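Local structure of methylenetetrahydrofolate--tRNA-(uracil-5-)-methyltransferase TrmFO (Thermus thermophilus, 3G5S) at residues Leu77-Glu80 / Ala81-Ala85; Val226-Leu229 / Ala230-Tyr234; Ala368-Glu371 / Glu372-Leu375. The protein is an FAD-dependent enzyme that probably uses methylenetetrahydrofolate to methylate uridine 54 of tRNA at its C5 position. One frame throughout, in Å; residues are numbered along the deposited sequence.

Contact 1: Leu77-Glu80 / Ala81-Ala85; sequences LVME and AADLA
D83 sits one turn beyond M79 on the helix, and its carboxylate folds back over that turn: CG is anti to its own carbonyl carbon (chi1 -75°), which brings OD2 to 3.3 Å from M79 O. Two acceptors cannot bond to each other, and the carboxylate has its strongest partner elsewhere, in a salt bridge from OD1 to R72. The carbonyl of M79 is taken instead by the backbone, D83 N donating to M79 O at 2.9 Å. M79, a selenomethionine in this crystal, curls so that CE comes to 4.3 Å from D83 OD1; the flexible apolar chain of a methionine suits this buried face. L84 lies alongside the preceding turn, its CG at 3.3 Å from E80 O, the carbonyl that accepts from L84 N. The alanines need little room: A81 CB rests 3.5 Å from L77 O, and A82 CB 3.4 Å from V78 O. Both carbonyls accept the i+4 amide bonds of a regular alpha-helix. E80 points away from the following turn, and its extended chain carries OE1 to a hydrogen bond with the hydroxyl of Y103. The small A81 lets helix 97-109 approach through Y103 and I104, while A82 and M79 meet L93 of strand 92-95. M79 also lies against helix 63-74, and V78 packs on L11 at the start of helix 11-22, a predicted FAD-binding residue.

Contact 2: Val226-Leu229 / Ala230-Tyr234; sequences VEEL and ARRGY
The carboxylate of E228 reaches R232 one turn later through its OE2, which receives NE of R232 at 3.1 Å in a salt bridge. OE2 offers its anti lone pair and lies at the edge of the guanidinium, almost in its plane, while the carboxylate itself is turned 77° to that plane. A weak second bond comes from R232 NH2 to the same oxygen, so one carboxylate atom takes both donors. The first torsion of the glutamate (chi1 -172°) carries E228 CG to 3.2 Å from R232 NE, and the bend at chi2 (58°) then brings OE2 onto the guanidinium edge, whereas the arginine chain is extended from CG to NE. This is an i to i+4 glutamate-arginine pair on the last turn of helix 226-231, where G233 leaves helical geometry with positive phi, a backbone shape at which a side chain would be jammed against the preceding carbonyl. The tight side is the buried one: A230 N donates to V226 O at 3.0 Å, and A230 CB sits 3.5 Å from E227 O, small enough for L203 and L204 of helix 193-205 to pack on it. Both E227 oxygens are held beyond the segments, by T279 and the amide of G280. On the loose, exposed side R231 meets E228 through a water that gives a hydrogen to E228 OE1 at 3.1 Å and accepts one from R231 NH1 at 2.9 Å. R231 NH2 is bonded to the carbonyl of L204.

Contact 3: Ala368-Glu371 / Glu372-Leu375; sequences APPE and ESML
S373 OG donates to P370 O at 2.8 Å, in the carbonyl plane, and this short bond depends on a torsion that sets OG between its own backbone N and carbonyl carbon (chi1 71°). The same carbonyl also takes S373 N at 3.0 Å, from above its plane, so two donors grip one oxygen. Proline suits both earlier positions, its ring fixing phi: P369 brings CB up to S373 OG, and its CG makes an apolar contact with L375 CG (3.9 Å). E372, bent at chi2 (73°), curls back until OE1 lies 3.6 Å from P370 CB. Its OE2 stands 3.0 Å from E371 OE2, the carboxylate planes 80° apart; such closeness of like charges would probably raise the pKa of one of them. A water donates to E372 OE1 at 2.9 Å and, weakly, to E371 OE2. An alanine in place of E372 is likely to cost that water its stronger acceptor and to leave the P370 ring without the carboxylate that lies against it. S373 OG also accepts from G376 N, and E70 binds the amides of M374 and L375: a type I turn from P370 to S373 leading into a serine N-cap of helix 374-384.

How the contacts relate
Each contact is local, formed by two adjoining pieces of chain, so none closes a long loop; they follow one another in series and neither nest nor cross. Contact 1 comes first, on helix 77-84 close to the FAD-binding region, and joins that helix to helices 11-22, 63-74 and 97-109. Contact 2 ends helix 226-231 on the opposite side of the chain's centre, beside helix 193-205, the centres of contacts 1 and 2 lying about 44 Å apart. Contact 3 begins helix 374-384 after helix 343-361, its centre about 22 Å from that of contact 1. Contacts 1 and 3 do not touch, but helix 63-74 packs against both: M71 meets M79 and L375.

Contact 1: Leu77-Glu80 / Ala81-Ala85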
loop_
_atom_site.group_PDB
_atom_site.type_symbol
_atom_site.label_atom_id
_atom_site.label_comp_id
_atom_site.label_asym_id
_atom_site.label_seq_id
_atom_site.Cartn_x
_atom_site.Cartn_y
_atom_site.Cartn_z
ATOM N N LEU A 77 -17.301 6.796 5.352
ATOM C CA LEU A 77 -18.228 5.806 5.875
ATOM C C LEU A 77 -17.498 4.720 6.658
ATOM O O LEU A 77 -17.974 4.247 7.693
ATOM C CB LEU A 77 -19.019 5.181 4.728
ATOM C CG LEU A 77 -20.035 4.100 5.091
ATOM C CD1 LEU A 77 -21.105 4.651 6.015
ATOM C CD2 LEU A 77 -20.658 3.536 3.821
ATOM N N VAL A 78 -16.350 4.298 6.147
ATOM C CA VAL A 78 -15.539 3.309 6.842
ATOM C C VAL A 78 -15.146 3.807 8.237
ATOM O O VAL A 78 -15.234 3.056 9.206
ATOM C CB VAL A 78 -14.317 2.896 5.993
ATOM C CG1 VAL A 78 -13.252 2.205 6.835
ATOM C CG2 VAL A 78 -14.777 1.987 4.851
HETATM N N MSE A 79 -14.754 5.073 8.354
HETATM C CA MSE A 79 -14.417 5.594 9.679
HETATM C C MSE A 79 -15.644 5.720 10.588
HETATM O O MSE A 79 -15.540 5.470 11.783
HETATM C CB MSE A 79 -13.658 6.916 9.589
HETATM C CG MSE A 79 -12.254 6.780 9.029
HETATM SE SE MSE A 79 -11.137 5.510 9.990
HETATM C CE MSE A 79 -11.203 6.366 11.735
ATOM N N GLU A 80 -16.797 6.095 10.037
ATOM C CA GLU A 80 -18.026 6.122 10.827
ATOM C C GLU A 80 -18.305 4.738 11.392
ATOM O O GLU A 80 -18.594 4.571 12.579
ATOM C CB GLU A 80 -19.216 6.547 9.970
ATOM C CG GLU A 80 -19.229 7.994 9.552
ATOM C CD GLU A 80 -20.521 8.389 8.847
ATOM O OE1 GLU A 80 -21.450 7.557 8.759
ATOM O OE2 GLU A 80 -20.595 9.534 8.369
ATOM N N ALA A 81 -18.236 3.742 10.515
ATOM C CA ALA A 81 -18.496 2.372 10.910
ATOM C C ALA A 81 -17.510 1.923 11.974
ATOM O O ALA A 81 -17.887 1.246 12.926
ATOM C CB ALA A 81 -18.414 1.456 9.697
ATOM N N ALA A 82 -16.244 2.276 11.797
ATOM C CA ALA A 82 -15.224 1.875 12.754
ATOM C C ALA A 82 -15.439 2.529 14.116
ATOM O O ALA A 82 -15.299 1.888 15.156
ATOM C CB ALA A 82 -13.848 2.208 12.222
ATOM N N ASP A 83 -15.776 3.814 14.106
ATOM C CA ASP A 83 -16.005 4.544 15.347
ATOM C C ASP A 83 -17.194 3.969 16.116
ATOM O O ASP A 83 -17.181 3.917 17.347
ATOM C CB ASP A 83 -16.193 6.037 15.061
ATOM C CG ASP A 83 -14.884 6.741 14.728
ATOM O OD1 ASP A 83 -13.817 6.299 15.204
ATOM O OD2 ASP A 83 -14.911 7.756 14.006
ATOM N N LEU A 84 -18.213 3.520 15.387
ATOM C CA LEU A 84 -19.394 2.941 16.010
ATOM C C LEU A 84 -19.199 1.484 16.437
ATOM O O LEU A 84 -19.878 1.005 17.345
ATOM C CB LEU A 84 -20.608 3.071 15.085
ATOM C CG LEU A 84 -21.077 4.504 14.816
ATOM C CD1 LEU A 84 -22.095 4.549 13.680
ATOM C CD2 LEU A 84 -21.639 5.146 16.080
ATOM N N ALA A 85 -18.275 0.787 15.778
ATOM C CA ALA A 85 -18.040 -0.631 16.040
ATOM C C ALA A 85 -16.764 -0.850 16.844
ATOM O O ALA A 85 -16.297 -1.977 16.990
ATOM C CB ALA A 85 -17.971 -1.404 14.721
#

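Contact 2: Val226-Leu229 / Ala230-Tyr234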
loop_
_atom_site.group_PDB
_atom_site.type_symbol
_atom_site.label_atom_id
_atom_site.label_comp_id
_atom_site.label_asym_id
_atom_site.label_seq_id
_atom_site.Cartn_x
_atom_site.Cartn_y
_atom_site.Cartn_z
ATOM N N VAL A 226 13.996 -14.814 1.028
ATOM C CA VAL A 226 15.413 -14.875 1.392
ATOM C C VAL A 226 15.689 -15.839 2.533
ATOM O O VAL A 226 16.743 -16.471 2.570
ATOM C CB VAL A 226 16.015 -13.498 1.756
ATOM C CG1 VAL A 226 16.191 -12.657 0.522
ATOM C CG2 VAL A 226 15.162 -12.776 2.794
ATOM N N GLU A 227 14.755 -15.947 3.470
ATOM C CA GLU A 227 14.940 -16.854 4.591
ATOM C C GLU A 227 14.924 -18.307 4.114
ATOM O O GLU A 227 15.562 -19.170 4.712
ATOM C CB GLU A 227 13.898 -16.607 5.691
ATOM C CG GLU A 227 12.452 -16.854 5.283
ATOM C CD GLU A 227 11.767 -15.628 4.695
ATOM O OE1 GLU A 227 12.460 -14.679 4.266
ATOM O OE2 GLU A 227 10.519 -15.616 4.664
ATOM N N GLU A 228 14.201 -18.573 3.032
ATOM C CA GLU A 228 14.196 -19.906 2.442
ATOM C C GLU A 228 15.463 -20.153 1.618
ATOM O O GLU A 228 16.003 -21.256 1.630
ATOM C CB GLU A 228 12.933 -20.130 1.608
ATOM C CG GLU A 228 12.750 -21.557 1.105
ATOM C CD GLU A 228 12.695 -22.595 2.223
ATOM O OE1 GLU A 228 12.316 -22.241 3.360
ATOM O OE2 GLU A 228 13.028 -23.769 1.959
ATOM N N LEU A 229 15.943 -19.135 0.905
ATOM C CA LEU A 229 17.241 -19.246 0.239
ATOM C C LEU A 229 18.326 -19.615 1.249
ATOM O O LEU A 229 19.176 -20.462 0.980
ATOM C CB LEU A 229 17.610 -17.950 -0.481
ATOM C CG LEU A 229 16.798 -17.580 -1.726
ATOM C CD1 LEU A 229 17.217 -16.215 -2.248
ATOM C CD2 LEU A 229 16.942 -18.643 -2.815
ATOM N N ALA A 230 18.292 -18.985 2.417
ATOM C CA ALA A 230 19.251 -19.297 3.465
ATOM C C ALA A 230 19.197 -20.775 3.836
ATOM O O ALA A 230 20.235 -21.423 3.993
ATOM C CB ALA A 230 18.993 -18.440 4.688
ATOM N N ARG A 231 17.986 -21.306 3.975
ATOM C CA ARG A 231 17.819 -22.700 4.375
ATOM C C ARG A 231 18.290 -23.665 3.294
ATOM O O ARG A 231 18.636 -24.802 3.587
ATOM C CB ARG A 231 16.368 -22.985 4.776
ATOM C CG ARG A 231 15.994 -22.397 6.131
ATOM C CD ARG A 231 14.645 -22.891 6.638
ATOM N NE ARG A 231 14.330 -22.320 7.947
ATOM C CZ ARG A 231 13.156 -22.437 8.559
ATOM N NH1 ARG A 231 12.167 -23.109 7.986
ATOM N NH2 ARG A 231 12.969 -21.879 9.749
ATOM N N ARG A 232 18.329 -23.204 2.050
ATOM C CA ARG A 232 18.724 -24.066 0.949
ATOM C C ARG A 232 20.251 -24.146 0.799
ATOM O O ARG A 232 20.759 -24.906 -0.021
ATOM C CB ARG A 232 17.971 -23.660 -0.329
ATOM C CG ARG A 232 16.454 -23.871 -0.141
ATOM C CD ARG A 232 15.552 -23.484 -1.312
ATOM N NE ARG A 232 14.146 -23.626 -0.927
ATOM C CZ ARG A 232 13.107 -23.476 -1.745
ATOM N NH1 ARG A 232 13.293 -23.180 -3.025
ATOM N NH2 ARG A 232 11.874 -23.628 -1.279
ATOM N N GLY A 233 20.975 -23.398 1.633
ATOM C CA GLY A 233 22.418 -23.541 1.720
ATOM C C GLY A 233 23.204 -22.259 1.921
ATOM O O GLY A 233 22.777 -21.186 1.509
ATOM N N TYR A 234 24.368 -22.390 2.551
ATOM C CA TYR A 234 25.284 -21.279 2.796
ATOM C C TYR A 234 25.609 -20.485 1.526
ATOM O O TYR A 234 25.732 -19.265 1.567
ATOM C CB TYR A 234 26.574 -21.821 3.424
ATOM C CG TYR A 234 27.613 -20.788 3.805
ATOM C CD1 TYR A 234 28.647 -20.457 2.936
ATOM C CD2 TYR A 234 27.579 -20.165 5.046
ATOM C CE1 TYR A 234 29.610 -19.523 3.291
ATOM C CE2 TYR A 234 28.537 -19.232 5.409
ATOM C CZ TYR A 234 29.548 -18.915 4.527
ATOM O OH TYR A 234 30.505 -17.989 4.889
HETATM O O HOH W 1 11.682 -24.379 5.447
#

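Contact 3: Ala368-Glu371 / Glu372-Leu375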
loop_
_atom_site.group_PDB
_atom_site.type_symbol
_atom_site.label_atom_id
_atom_site.label_comp_id
_atom_site.label_asym_id
_atom_site.label_seq_id
_atom_site.Cartn_x
_atom_site.Cartn_y
_atom_site.Cartn_z
ATOM N N ALA A 368 -6.320 16.011 -6.044
ATOM C CA ALA A 368 -5.553 15.092 -5.212
ATOM C C ALA A 368 -5.042 15.861 -4.010
ATOM O O ALA A 368 -4.628 17.006 -4.142
ATOM C CB ALA A 368 -4.395 14.487 -5.977
ATOM N N PRO A 369 -5.066 15.235 -2.828
ATOM C CA PRO A 369 -4.647 15.945 -1.618
ATOM C C PRO A 369 -3.148 16.200 -1.619
ATOM O O PRO A 369 -2.404 15.572 -2.359
ATOM C CB PRO A 369 -5.028 14.996 -0.480
ATOM C CG PRO A 369 -5.471 13.731 -1.091
ATOM C CD PRO A 369 -5.493 13.849 -2.574
ATOM N N PRO A 370 -2.700 17.120 -0.769
ATOM C CA PRO A 370 -1.307 17.576 -0.803
ATOM C C PRO A 370 -0.320 16.561 -0.226
ATOM O O PRO A 370 -0.708 15.674 0.537
ATOM C CB PRO A 370 -1.332 18.831 0.066
ATOM C CG PRO A 370 -2.491 18.641 0.971
ATOM C CD PRO A 370 -3.513 17.864 0.207
ATOM N N GLU A 371 0.951 16.721 -0.582
ATOM C CA GLU A 371 2.026 15.816 -0.174
ATOM C C GLU A 371 2.181 15.678 1.344
ATOM O O GLU A 371 2.663 14.652 1.826
ATOM C CB GLU A 371 3.361 16.274 -0.790
ATOM C CG GLU A 371 3.768 17.695 -0.393
ATOM C CD GLU A 371 5.171 18.076 -0.846
ATOM O OE1 GLU A 371 5.837 17.244 -1.495
ATOM O OE2 GLU A 371 5.606 19.209 -0.547
ATOM N N GLU A 372 1.792 16.712 2.089
ATOM C CA GLU A 372 1.909 16.688 3.549
ATOM C C GLU A 372 0.873 15.790 4.202
ATOM O O GLU A 372 1.062 15.362 5.340
ATOM C CB GLU A 372 1.783 18.092 4.144
ATOM C CG GLU A 372 2.927 19.017 3.809
ATOM C CD GLU A 372 2.909 19.496 2.370
ATOM O OE1 GLU A 372 1.844 19.413 1.713
ATOM O OE2 GLU A 372 3.972 19.972 1.906
ATOM N N SER A 373 -0.238 15.546 3.513
ATOM C CA SER A 373 -1.257 14.665 4.055
ATOM C C SER A 373 -0.858 13.227 3.789
ATOM O O SER A 373 -0.129 12.936 2.836
ATOM C CB SER A 373 -2.637 14.968 3.471
ATOM O OG SER A 373 -2.750 14.590 2.118
HETATM N N MSE A 374 -1.337 12.323 4.628
HETATM C CA MSE A 374 -0.997 10.922 4.433
HETATM C C MSE A 374 -1.657 10.369 3.164
HETATM O O MSE A 374 -1.019 9.650 2.394
HETATM C CB MSE A 374 -1.363 10.088 5.657
HETATM C CG MSE A 374 -0.873 8.647 5.607
HETATM SE SE MSE A 374 1.058 8.476 5.334
HETATM C CE MSE A 374 1.669 9.509 6.855
ATOM N N LEU A 375 -2.922 10.695 2.923
ATOM C CA LEU A 375 -3.547 10.220 1.689
ATOM C C LEU A 375 -2.813 10.792 0.477
ATOM O O LEU A 375 -2.567 10.085 -0.501
ATOM C CB LEU A 375 -5.036 10.564 1.641
ATOM C CG LEU A 375 -5.738 10.126 0.350
ATOM C CD1 LEU A 375 -5.521 8.635 0.062
ATOM C CD2 LEU A 375 -7.217 10.455 0.417
HETATM O O HOH W 2 2.463 20.524 -0.944
#